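Local coordinates for acetyltransferase (Klebsiella pneumoniae, PDB 5XUN), which probably acts as a toxin that transfers the acetyl group of acetyl-CoA onto glycyl-tRNA, as a GNAT-family acetyltransferase of a type II toxin-antitoxin system, at residues 9-18 with 32-40; 61-72 with 87-98. The protein carries 1 engineered substitution. One frame throughout, in Å; residues are numbered along the deposited sequence.

Contact 1: residues 9-18 with 32-40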
loop_
_atom_site.group_PDB
_atom_site.type_symbol
_atom_site.label_atom_id
_atom_site.label_comp_id
_atom_site.label_asym_id
_atom_site.label_seq_id
_atom_site.Cartn_x
_atom_site.Cartn_y
_atom_site.Cartn_z
ATOM N N MET B 9 -1.171 -13.855 10.529
ATOM C CA MET B 9 -0.770 -12.540 11.008
ATOM C C MET B 9 -0.437 -12.641 12.490
ATOM O O MET B 9 -1.092 -13.378 13.233
ATOM C CB MET B 9 -1.888 -11.517 10.783
ATOM C CG MET B 9 -1.638 -10.162 11.453
ATOM S SD MET B 9 -2.796 -8.894 10.904
ATOM C CE MET B 9 -2.523 -9.039 9.139
ATOM N N ILE B 10 0.608 -11.932 12.918
ATOM C CA ILE B 10 1.030 -12.054 14.310
ATOM C C ILE B 10 -0.102 -11.605 15.219
ATOM O O ILE B 10 -0.711 -10.547 15.015
ATOM C CB ILE B 10 2.327 -11.272 14.566
ATOM C CG1 ILE B 10 2.163 -9.797 14.216
ATOM C CG2 ILE B 10 3.472 -11.900 13.768
ATOM C CD1 ILE B 10 3.344 -8.940 14.630
ATOM N N ALA B 11 -0.406 -12.432 16.215
ATOM C CA ALA B 11 -1.544 -12.195 17.087
ATOM C C ALA B 11 -1.295 -10.999 18.000
ATOM O O ALA B 11 -0.149 -10.642 18.299
ATOM C CB ALA B 11 -1.843 -13.444 17.918
ATOM N N ASP B 12 -2.396 -10.376 18.435
ATOM C CA ASP B 12 -2.307 -9.178 19.269
ATOM C C ASP B 12 -1.499 -9.427 20.533
ATOM O O ASP B 12 -0.685 -8.585 20.928
ATOM C CB ASP B 12 -3.706 -8.696 19.650
ATOM C CG ASP B 12 -4.479 -8.167 18.474
ATOM O OD1 ASP B 12 -3.846 -7.596 17.563
ATOM O OD2 ASP B 12 -5.717 -8.335 18.458
ATOM N N ALA B 13 -1.668 -10.596 21.154
ATOM C CA ALA B 13 -0.941 -10.867 22.386
ATOM C C ALA B 13 0.523 -11.183 22.141
ATOM O O ALA B 13 1.341 -10.981 23.044
ATOM C CB ALA B 13 -1.587 -12.021 23.151
ATOM N N PHE B 14 0.871 -11.616 20.930
ATOM C CA PHE B 14 2.237 -12.013 20.596
ATOM C C PHE B 14 2.744 -13.036 21.610
ATOM O O PHE B 14 3.837 -12.925 22.169
ATOM C CB PHE B 14 3.165 -10.803 20.511
ATOM C CG PHE B 14 4.372 -11.032 19.651
ATOM C CD1 PHE B 14 4.262 -11.035 18.269
ATOM C CD2 PHE B 14 5.610 -11.267 20.221
ATOM C CE1 PHE B 14 5.371 -11.254 17.472
ATOM C CE2 PHE B 14 6.722 -11.488 19.430
ATOM C CZ PHE B 14 6.602 -11.484 18.054
ATOM N N SER B 15 1.911 -14.044 21.848
ATOM C CA SER B 15 2.183 -15.128 22.783
ATOM C C SER B 15 2.950 -16.263 22.123
ATOM O O SER B 15 2.664 -17.442 22.355
ATOM C CB SER B 15 0.870 -15.626 23.380
ATOM O OG SER B 15 1.097 -16.564 24.414
ATOM N N TYR B 16 3.894 -15.935 21.250
ATOM C CA TYR B 16 4.689 -16.940 20.566
ATOM C C TYR B 16 5.916 -17.310 21.382
ATOM O O TYR B 16 6.474 -16.487 22.112
ATOM C CB TYR B 16 5.124 -16.446 19.184
ATOM C CG TYR B 16 3.964 -16.054 18.309
ATOM C CD1 TYR B 16 3.044 -17.006 17.891
ATOM C CD2 TYR B 16 3.783 -14.738 17.903
ATOM C CE1 TYR B 16 1.973 -16.663 17.096
ATOM C CE2 TYR B 16 2.713 -14.383 17.107
ATOM C CZ TYR B 16 1.811 -15.351 16.706
ATOM O OH TYR B 16 0.740 -15.010 15.913
ATOM N N ASP B 17 6.332 -18.567 21.251
ATOM C CA ASP B 17 7.618 -19.012 21.770
ATOM C C ASP B 17 8.674 -18.681 20.725
ATOM O O ASP B 17 8.757 -19.345 19.687
ATOM C CB ASP B 17 7.589 -20.508 22.072
ATOM C CG ASP B 17 8.911 -21.032 22.641
ATOM O OD1 ASP B 17 9.901 -20.273 22.720
ATOM O OD2 ASP B 17 8.953 -22.218 23.023
ATOM N N ILE B 18 9.475 -17.653 20.985
ATOM C CA ILE B 18 10.531 -17.250 20.067
ATOM C C ILE B 18 11.915 -17.541 20.632
ATOM O O ILE B 18 12.922 -17.188 20.006
ATOM C CB ILE B 18 10.400 -15.769 19.684
ATOM C CG1 ILE B 18 10.581 -14.881 20.915
ATOM C CG2 ILE B 18 9.041 -15.509 19.051
ATOM C CD1 ILE B 18 10.869 -13.427 20.583
ATOM N N LEU B 32 13.030 -9.592 15.063
ATOM C CA LEU B 32 11.941 -10.379 15.633
ATOM C C LEU B 32 11.768 -10.104 17.123
ATOM O O LEU B 32 10.639 -9.977 17.614
ATOM C CB LEU B 32 12.196 -11.867 15.407
ATOM C CG LEU B 32 11.247 -12.789 16.175
ATOM C CD1 LEU B 32 9.816 -12.582 15.708
ATOM C CD2 LEU B 32 11.648 -14.256 16.046
ATOM N N LYS B 33 12.882 -10.005 17.859
ATOM C CA LYS B 33 12.821 -9.897 19.316
ATOM C C LYS B 33 12.431 -8.501 19.782
ATOM O O LYS B 33 11.652 -8.360 20.729
ATOM C CB LYS B 33 14.172 -10.262 19.938
ATOM C CG LYS B 33 14.562 -11.718 19.824
ATOM C CD LYS B 33 15.826 -11.996 20.622
ATOM C CE LYS B 33 16.987 -11.119 20.177
ATOM N NZ LYS B 33 18.227 -11.404 20.963
ATOM N N GLU B 34 12.982 -7.462 19.159
ATOM C CA GLU B 34 12.891 -6.110 19.686
ATOM C C GLU B 34 11.826 -5.259 19.012
ATOM O O GLU B 34 11.164 -4.464 19.681
ATOM C CB GLU B 34 14.235 -5.397 19.511
ATOM C CG GLU B 34 15.460 -6.234 19.780
ATOM C CD GLU B 34 16.607 -5.440 20.378
ATOM O OE1 GLU B 34 17.404 -6.018 21.143
ATOM O OE2 GLU B 34 16.763 -4.253 20.023
ATOM N N HIS B 35 11.618 -5.423 17.706
ATOM C CA HIS B 35 10.910 -4.418 16.929
ATOM C C HIS B 35 9.680 -4.904 16.181
ATOM O O HIS B 35 8.820 -4.077 15.866
ATOM C CB HIS B 35 11.858 -3.781 15.904
ATOM C CG HIS B 35 13.157 -3.310 16.487
ATOM N ND1 HIS B 35 13.245 -2.217 17.320
ATOM C CD2 HIS B 35 14.421 -3.774 16.341
ATOM C CE1 HIS B 35 14.504 -2.032 17.673
ATOM N NE2 HIS B 35 15.238 -2.962 17.091
ATOM N N LEU B 36 9.563 -6.200 15.887
ATOM C CA LEU B 36 8.480 -6.664 15.028
ATOM C C LEU B 36 7.128 -6.201 15.548
ATOM O O LEU B 36 6.375 -5.513 14.849
ATOM C CB LEU B 36 8.500 -8.187 14.920
ATOM C CG LEU B 36 7.328 -8.742 14.102
ATOM C CD1 LEU B 36 7.381 -8.186 12.691
ATOM C CD2 LEU B 36 7.358 -10.252 14.084
ATOM N N LYS B 37 6.830 -6.534 16.802
ATOM C CA LYS B 37 5.507 -6.284 17.346
ATOM C C LYS B 37 5.232 -4.794 17.484
ATOM O O LYS B 37 4.112 -4.337 17.226
ATOM C CB LYS B 37 5.382 -6.993 18.691
ATOM C CG LYS B 37 4.199 -6.585 19.519
ATOM C CD LYS B 37 2.913 -7.137 18.981
ATOM C CE LYS B 37 1.800 -6.858 19.973
ATOM N NZ LYS B 37 0.451 -6.876 19.334
ATOM N N ARG B 38 6.240 -4.014 17.874
ATOM C CA ARG B 38 6.008 -2.589 18.079
ATOM C C ARG B 38 5.775 -1.869 16.759
ATOM O O ARG B 38 4.949 -0.955 16.682
ATOM C CB ARG B 38 7.179 -1.950 18.823
ATOM C CG ARG B 38 7.013 -0.437 18.974
ATOM C CD ARG B 38 8.127 0.201 19.776
ATOM N NE ARG B 38 9.449 -0.108 19.240
ATOM C CZ ARG B 38 10.248 -1.054 19.722
ATOM N NH1 ARG B 38 11.430 -1.254 19.164
ATOM N NH2 ARG B 38 9.867 -1.805 20.752
ATOM N N GLN B 39 6.517 -2.241 15.717
ATOM C CA GLN B 39 6.305 -1.597 14.425
ATOM C C GLN B 39 5.012 -2.076 13.768
ATOM O O GLN B 39 4.389 -1.319 13.019
ATOM C CB GLN B 39 7.519 -1.824 13.525
ATOM C CG GLN B 39 8.758 -1.125 14.056
ATOM C CD GLN B 39 9.967 -1.218 13.139
ATOM O OE1 GLN B 39 9.856 -1.560 11.962
ATOM N NE2 GLN B 39 11.135 -0.912 13.686
ATOM N N HIS B 40 4.615 -3.325 14.025
ATOM C CA HIS B 40 3.299 -3.818 13.622
ATOM C C HIS B 40 2.173 -3.002 14.262
ATOM O O HIS B 40 1.254 -2.544 13.574
ATOM C CB HIS B 40 3.194 -5.298 13.997
ATOM C CG HIS B 40 1.849 -5.920 13.765
ATOM N ND1 HIS B 40 1.531 -6.598 12.608
ATOM C CD2 HIS B 40 0.771 -6.043 14.578
ATOM C CE1 HIS B 40 0.309 -7.087 12.704
ATOM N NE2 HIS B 40 -0.179 -6.761 13.889
#
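I10 and H40 meet in a CH-pi contact, with I10 CG1 over the centre of the imidazole, 3.6 Å from the ring centroid. The torsion of I10 accounts for this: at chi1 58° CG1 stands between the backbone N and the carbonyl carbon, and the ethyl arm projects flat over the ring, its CD1 reaching 3.5 Å from H40 CG. M9 meets the same imidazole at its rim, where M9 CG lies 3.8 Å from H40 CE1 and the sulfur sits near the ring plane. H40 ND1 accepts a hydrogen bond from the backbone N of G47, which fixes the rotation of the ring.

The second CH-pi contact involves F14, whose ring is sandwiched: K37 CB lies over one face, 4.3 Å from the centroid, while Y16 CD2 of the same loop covers the opposite face. L32 CD1 closes in at the edge of the ring.

Purely aliphatic packing continues along the helical side. I10 CD1 touches L36 CG at 4.0 Å, and I18 and L32 lie alongside with their side chains running opposite ways, I18 CB 4.1 Å from L32 CD2.

Polar contact is confined to one bond. K37 passes F14, CD beside its CB, bends at chi2 (74°) and places NZ 2.6 Å from D12 O, off to one side of the carbonyl and tilted 21° from its plane. A salt bridge to D41 gives the ammonium a second grip. Within the loop, Y16 OH accepts A11 N and also bonds E8.

Together these interactions fasten the irregular segment after strand 6-9 onto helices 26-34 and 36-41, the strand-helix-helix opening that characterises the GNAT fold.

Contact 2: residues 61-72 with 87-98. With ACO (acetyl coenzyme *a), chain E.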
loop_
_atom_site.group_PDB
_atom_site.type_symbol
_atom_site.label_atom_id
_atom_site.label_comp_id
_atom_site.label_asym_id
_atom_site.label_seq_id
_atom_site.Cartn_x
_atom_site.Cartn_y
_atom_site.Cartn_z
ATOM N N GLY B 61 9.243 -18.794 11.572
ATOM C CA GLY B 61 9.553 -17.855 10.512
ATOM C C GLY B 61 8.592 -16.690 10.561
ATOM O O GLY B 61 7.546 -16.755 11.215
ATOM N N TYR B 62 8.958 -15.617 9.865
ATOM C CA TYR B 62 8.096 -14.442 9.851
ATOM C C TYR B 62 8.425 -13.581 8.640
ATOM O O TYR B 62 9.486 -13.732 8.025
ATOM C CB TYR B 62 8.242 -13.638 11.150
ATOM C CG TYR B 62 9.486 -12.770 11.226
ATOM C CD1 TYR B 62 10.707 -13.285 11.674
ATOM C CD2 TYR B 62 9.433 -11.432 10.883
ATOM C CE1 TYR B 62 11.842 -12.479 11.743
ATOM C CE2 TYR B 62 10.536 -10.633 10.949
ATOM C CZ TYR B 62 11.742 -11.151 11.386
ATOM O OH TYR B 62 12.837 -10.321 11.439
ATOM N N TYR B 63 7.504 -12.667 8.308
ATOM C CA TYR B 63 7.780 -11.658 7.286
ATOM C C TYR B 63 6.969 -10.397 7.575
ATOM O O TYR B 63 5.992 -10.430 8.326
ATOM C CB TYR B 63 7.503 -12.188 5.865
ATOM C CG TYR B 63 6.052 -12.339 5.436
ATOM C CD1 TYR B 63 5.310 -11.239 5.004
ATOM C CD2 TYR B 63 5.440 -13.586 5.418
ATOM C CE1 TYR B 63 3.995 -11.382 4.583
ATOM C CE2 TYR B 63 4.127 -13.739 5.004
ATOM C CZ TYR B 63 3.408 -12.632 4.584
ATOM O OH TYR B 63 2.106 -12.778 4.166
ATOM N N THR B 64 7.383 -9.277 6.962
ATOM C CA THR B 64 6.713 -7.992 7.147
ATOM C C THR B 64 6.422 -7.325 5.802
ATOM O O THR B 64 7.199 -7.441 4.851
ATOM C CB THR B 64 7.558 -7.017 8.001
ATOM O OG1 THR B 64 8.688 -6.575 7.249
ATOM C CG2 THR B 64 8.057 -7.692 9.256
ATOM N N LEU B 65 5.309 -6.578 5.748
ATOM C CA LEU B 65 4.883 -5.853 4.550
ATOM C C LEU B 65 4.621 -4.390 4.881
ATOM O O LEU B 65 3.989 -4.078 5.892
ATOM C CB LEU B 65 3.610 -6.472 3.950
ATOM C CG LEU B 65 3.751 -7.937 3.538
ATOM C CD1 LEU B 65 2.422 -8.543 3.092
ATOM C CD2 LEU B 65 4.781 -8.047 2.438
ATOM N N SER B 66 5.096 -3.496 4.017
ATOM C CA SER B 66 4.854 -2.069 4.171
ATOM C C SER B 66 4.516 -1.472 2.817
ATOM O O SER B 66 5.083 -1.878 1.800
ATOM C CB SER B 66 6.087 -1.352 4.752
ATOM O OG SER B 66 6.524 -2.006 5.933
ATOM N N GLY B 67 3.586 -0.523 2.801
ATOM C CA GLY B 67 3.332 0.226 1.584
ATOM C C GLY B 67 4.527 1.076 1.201
ATOM O O GLY B 67 5.208 1.652 2.046
ATOM N N SER B 68 4.756 1.203 -0.098
ATOM C CA SER B 68 5.946 1.897 -0.561
ATOM C C SER B 68 5.716 2.358 -1.989
ATOM O O SER B 68 4.644 2.158 -2.566
ATOM C CB SER B 68 7.179 0.998 -0.480
ATOM O OG SER B 68 7.027 -0.132 -1.318
ATOM N N CYS B 69 6.731 3.013 -2.538
ATOM C CA CYS B 69 6.830 3.277 -3.963
ATOM C C CYS B 69 8.311 3.336 -4.299
ATOM O O CYS B 69 9.163 3.425 -3.413
ATOM C CB CYS B 69 6.097 4.568 -4.370
ATOM S SG CYS B 69 6.637 6.080 -3.539
ATOM N N PHE B 70 8.616 3.260 -5.589
ATOM C CA PHE B 70 10.002 3.235 -6.033
ATOM C C PHE B 70 10.104 3.932 -7.380
ATOM O O PHE B 70 9.128 4.015 -8.130
ATOM C CB PHE B 70 10.543 1.802 -6.113
ATOM C CG PHE B 70 9.910 0.963 -7.194
ATOM C CD1 PHE B 70 8.723 0.290 -6.967
ATOM C CD2 PHE B 70 10.531 0.816 -8.422
ATOM C CE1 PHE B 70 8.153 -0.493 -7.951
ATOM C CE2 PHE B 70 9.968 0.035 -9.415
ATOM C CZ PHE B 70 8.778 -0.621 -9.181
ATOM N N GLU B 71 11.303 4.444 -7.664
ATOM C CA GLU B 71 11.533 5.247 -8.860
ATOM C C GLU B 71 11.211 4.463 -10.124
ATOM O O GLU B 71 11.671 3.333 -10.305
ATOM C CB GLU B 71 12.977 5.742 -8.903
ATOM C CG GLU B 71 13.266 6.878 -7.935
ATOM C CD GLU B 71 14.559 7.604 -8.255
ATOM O OE1 GLU B 71 15.007 7.539 -9.422
ATOM O OE2 GLU B 71 15.125 8.239 -7.340
ATOM N N ARG B 72 10.427 5.082 -11.006
ATOM C CA ARG B 72 10.049 4.445 -12.264
ATOM C C ARG B 72 11.265 4.007 -13.075
ATOM O O ARG B 72 11.210 2.983 -13.768
ATOM C CB ARG B 72 9.167 5.407 -13.064
ATOM C CG ARG B 72 9.239 5.261 -14.572
ATOM C CD ARG B 72 8.482 6.377 -15.259
ATOM N NE ARG B 72 9.002 7.702 -14.940
ATOM C CZ ARG B 72 8.418 8.838 -15.311
ATOM N NH1 ARG B 72 7.291 8.811 -16.008
ATOM N NH2 ARG B 72 8.951 10.005 -14.975
ATOM N N GLN B 87 6.800 9.902 -11.335
ATOM C CA GLN B 87 8.182 9.618 -10.963
ATOM C C GLN B 87 8.325 8.258 -10.297
ATOM O O GLN B 87 9.330 7.565 -10.498
ATOM C CB GLN B 87 8.699 10.698 -10.016
ATOM C CG GLN B 87 10.196 10.627 -9.767
ATOM C CD GLN B 87 10.674 11.691 -8.802
ATOM O OE1 GLN B 87 10.923 12.831 -9.188
ATOM N NE2 GLN B 87 10.784 11.325 -7.527
ATOM N N ASN B 88 7.329 7.853 -9.514
ATOM C CA ASN B 88 7.390 6.618 -8.750
ATOM C C ASN B 88 6.249 5.688 -9.127
ATOM O O ASN B 88 5.133 6.127 -9.421
ATOM C CB ASN B 88 7.337 6.901 -7.244
ATOM C CG ASN B 88 8.498 7.745 -6.776
ATOM O OD1 ASN B 88 9.657 7.352 -6.898
ATOM N ND2 ASN B 88 8.194 8.927 -6.264
ATOM N N ALA B 89 6.526 4.478 -9.110
ATOM C CA ALA B 89 5.513 3.444 -9.229
ATOM C C ALA B 89 5.091 2.978 -7.839
ATOM O O ALA B 89 5.944 2.769 -6.975
ATOM C CB ALA B 89 6.044 2.252 -10.020
ATOM N N PRO B 90 3.794 2.790 -7.602
ATOM C CA PRO B 90 3.350 2.346 -6.279
ATOM C C PRO B 90 3.701 0.885 -6.073
ATOM O O PRO B 90 3.778 0.102 -7.027
ATOM C CB PRO B 90 1.832 2.552 -6.324
ATOM C CG PRO B 90 1.481 2.360 -7.792
ATOM C CD PRO B 90 2.686 2.861 -8.573
ATOM N N SER B 91 3.941 0.526 -4.814
ATOM C CA SER B 91 4.370 -0.831 -4.508
ATOM C C SER B 91 4.028 -1.183 -3.067
ATOM O O SER B 91 3.544 -0.354 -2.289
ATOM C CB SER B 91 5.876 -0.993 -4.748
ATOM O OG SER B 91 6.604 -0.037 -3.992
ATOM N N VAL B 92 4.268 -2.452 -2.744
ATOM C CA VAL B 92 4.381 -2.962 -1.384
ATOM C C VAL B 92 5.795 -3.507 -1.236
ATOM O O VAL B 92 6.323 -4.135 -2.160
ATOM C CB VAL B 92 3.342 -4.063 -1.089
ATOM C CG1 VAL B 92 3.598 -4.715 0.272
ATOM C CG2 VAL B 92 1.940 -3.494 -1.135
ATOM N N THR B 93 6.413 -3.270 -0.087
ATOM C CA THR B 93 7.771 -3.737 0.169
ATOM C C THR B 93 7.748 -4.922 1.123
ATOM O O THR B 93 7.089 -4.874 2.163
ATOM C CB THR B 93 8.639 -2.618 0.747
ATOM O OG1 THR B 93 8.901 -1.645 -0.275
ATOM C CG2 THR B 93 9.973 -3.182 1.265
ATOM N N LEU B 94 8.438 -5.995 0.743
ATOM C CA LEU B 94 8.740 -7.086 1.666
ATOM C C LEU B 94 9.948 -6.631 2.469
ATOM O O LEU B 94 11.084 -6.704 1.996
ATOM C CB LEU B 94 9.014 -8.380 0.907
ATOM C CG LEU B 94 9.420 -9.626 1.686
ATOM C CD1 LEU B 94 8.341 -10.002 2.667
ATOM C CD2 LEU B 94 9.682 -10.786 0.732
ATOM N N GLY B 95 9.694 -6.097 3.663
ATOM C CA GLY B 95 10.775 -5.524 4.445
ATOM C C GLY B 95 11.740 -6.577 4.950
ATOM O O GLY B 95 12.953 -6.365 4.959
ATOM N N ARG B 96 11.212 -7.734 5.346
ATOM C CA ARG B 96 11.966 -8.794 5.987
ATOM C C ARG B 96 11.276 -10.120 5.738
ATOM O O ARG B 96 10.045 -10.196 5.698
ATOM C CB ARG B 96 12.055 -8.597 7.499
ATOM C CG ARG B 96 12.995 -7.528 7.922
ATOM C CD ARG B 96 12.574 -6.986 9.249
ATOM N NE ARG B 96 13.114 -5.649 9.400
ATOM C CZ ARG B 96 12.490 -4.558 8.990
ATOM N NH1 ARG B 96 11.298 -4.654 8.408
ATOM N NH2 ARG B 96 13.058 -3.378 9.164
ATOM N N LEU B 97 12.087 -11.168 5.634
ATOM C CA LEU B 97 11.607 -12.538 5.565
ATOM C C LEU B 97 12.687 -13.421 6.172
ATOM O O LEU B 97 13.866 -13.261 5.846
ATOM C CB LEU B 97 11.318 -12.955 4.121
ATOM C CG LEU B 97 11.086 -14.455 3.937
ATOM C CD1 LEU B 97 9.659 -14.772 4.276
ATOM C CD2 LEU B 97 11.426 -14.917 2.528
ATOM N N ALA B 98 12.298 -14.328 7.063
ATOM C CA ALA B 98 13.275 -15.162 7.746
ATOM C C ALA B 98 12.626 -16.468 8.169
ATOM O O ALA B 98 11.470 -16.487 8.598
ATOM C CB ALA B 98 13.871 -14.450 8.970
HETATM N N1A ACO E . 9.552 -26.919 -2.197
HETATM C C2A ACO E . 10.569 -26.097 -2.533
HETATM N N3A ACO E . 11.852 -26.294 -2.169
HETATM C C4A ACO E . 12.205 -27.370 -1.417
HETATM C C5A ACO E . 11.144 -28.313 -1.012
HETATM C C6A ACO E . 9.757 -28.028 -1.450
HETATM N N6A ACO E . 8.740 -28.858 -1.109
HETATM N N7A ACO E . 11.731 -29.277 -0.286
HETATM C C8A ACO E . 13.046 -28.975 -0.228
HETATM N N9A ACO E . 13.346 -27.856 -0.910
HETATM C C1B ACO E . 14.721 -27.279 -0.997
HETATM C C2B ACO E . 15.257 -27.110 -2.413
HETATM O O2B ACO E . 16.168 -28.170 -2.738
HETATM C C3B ACO E . 15.968 -25.769 -2.394
HETATM O O3B ACO E . 17.356 -25.966 -2.134
HETATM P P3B ACO E . 18.499 -25.030 -2.782
HETATM O O7A ACO E . 18.707 -25.599 -4.166
HETATM O O8A ACO E . 17.897 -23.644 -2.775
HETATM O O9A ACO E . 19.673 -25.198 -1.844
HETATM C C4B ACO E . 15.383 -25.029 -1.198
HETATM O O4B ACO E . 14.720 -25.989 -0.374
HETATM C C5B ACO E . 14.383 -23.938 -1.568
HETATM O O5B ACO E . 14.491 -22.891 -0.606
HETATM P P1A ACO E . 13.509 -22.797 0.670
HETATM O O1A ACO E . 13.639 -24.053 1.492
HETATM O O2A ACO E . 12.142 -22.337 0.236
HETATM O O3A ACO E . 14.207 -21.580 1.441
HETATM P P2A ACO E . 14.502 -21.606 3.019
HETATM O O4A ACO E . 13.369 -22.281 3.747
HETATM O O5A ACO E . 15.923 -22.060 3.250
HETATM O O6A ACO E . 14.421 -20.024 3.291
HETATM C CBP ACO E . 15.555 -17.953 3.495
HETATM C CCP ACO E . 15.316 -19.155 2.600
HETATM C CDP ACO E . 14.225 -17.402 3.990
HETATM C CEP ACO E . 16.314 -16.885 2.721
HETATM C CAP ACO E . 16.410 -18.483 4.640
HETATM O OAP ACO E . 17.665 -18.909 4.093
HETATM C C9P ACO E . 16.671 -17.451 5.694
HETATM O O9P ACO E . 15.874 -17.250 6.600
HETATM N N8P ACO E . 17.823 -16.807 5.572
HETATM C C7P ACO E . 18.388 -16.024 6.648
HETATM C C6P ACO E . 17.749 -14.646 6.737
HETATM C C5P ACO E . 17.630 -14.079 5.346
HETATM O O5P ACO E . 18.629 -13.834 4.686
HETATM N N4P ACO E . 16.388 -13.882 4.910
HETATM C C3P ACO E . 16.112 -13.444 3.558
HETATM C C2P ACO E . 16.389 -11.963 3.356
HETATM S S1P ACO E . 14.845 -11.117 3.280
HETATM C C ACO E . 15.388 -9.781 2.471
HETATM O O ACO E . 16.483 -9.854 1.946
HETATM C CH3 ACO E . 14.521 -8.555 2.423
#
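S68 and S91 each turn OG between their own backbone N and carbonyl carbon (chi1 62° and 56°), whereas T93 swings OG1 anti to its carbonyl carbon (chi1 -71°), and these choices gather three hydroxyls on one face of the strand pair. S68 OG is the hub, 2.7 Å from S91 OG and 2.6 Å from T93 OG1, both hydrogen bonds.

Farther along the same face F70 presents its ring to A89, whose CB lies over one face at 4.0 Å from F70 CE1, while S91 meets the ring at its edge. Y62 CE1 touches A98 CB, and its hydroxyl is held by L28 O. R96 extends from CG to NE and lays the edge of its guanidinium against T64 OG1, a weak hydrogen bond. On the other face Y63 CB packs on L97 CD1 (3.7 Å), and L65 CD2 on L94 CD1.

The backbones form an antiparallel ladder in the central GNAT sheet. Its regular register slips at G95 and R96, both opposite T64: G95 has helical backbone angles, and its N reaches T64 O from above the carbonyl plane. This is a beta bulge, as known in the corresponding strand of other GNAT enzymes, and it brings L94 O and G95 O close to the acetyl methyl of the cofactor. Just beyond, L97 O accepts the pantetheine amide, ACO N4P, at 2.8 Å, an extra bond for the cofactor on the side away from strand 61-71.

The ladder's far end is fastened by R72 N, which donates to Q87 O at 2.8 Å. Nearby, C69 SG leans on N88 CB, and C69 packs against C69 of the second subunit.

In the fold
The helical segment of contact 1 packs over the face of the sheet that carries Y62 and T64, and two inner strands of that sheet form contact 2; the contact centres are 19 Å apart. The two nevertheless meet directly: L36 CD1 packs 3.5 Å from T64 CG2, and L36 CD2 rests 4.0 Å from Y62 CD2. Only contact 2 of the two touches the cofactor: L94, G95, L97 and A98 belong to the acetyl-CoA pocket, whereas the side chain of L32 is about 11 Å from the ligand. Both contacts also reach the dimer partner, and by the same residue: Y86 of the second subunit hydrogen-bonds Q39 OE1 of residues 32-40 and, weakly, R96 NH2 of contact 2.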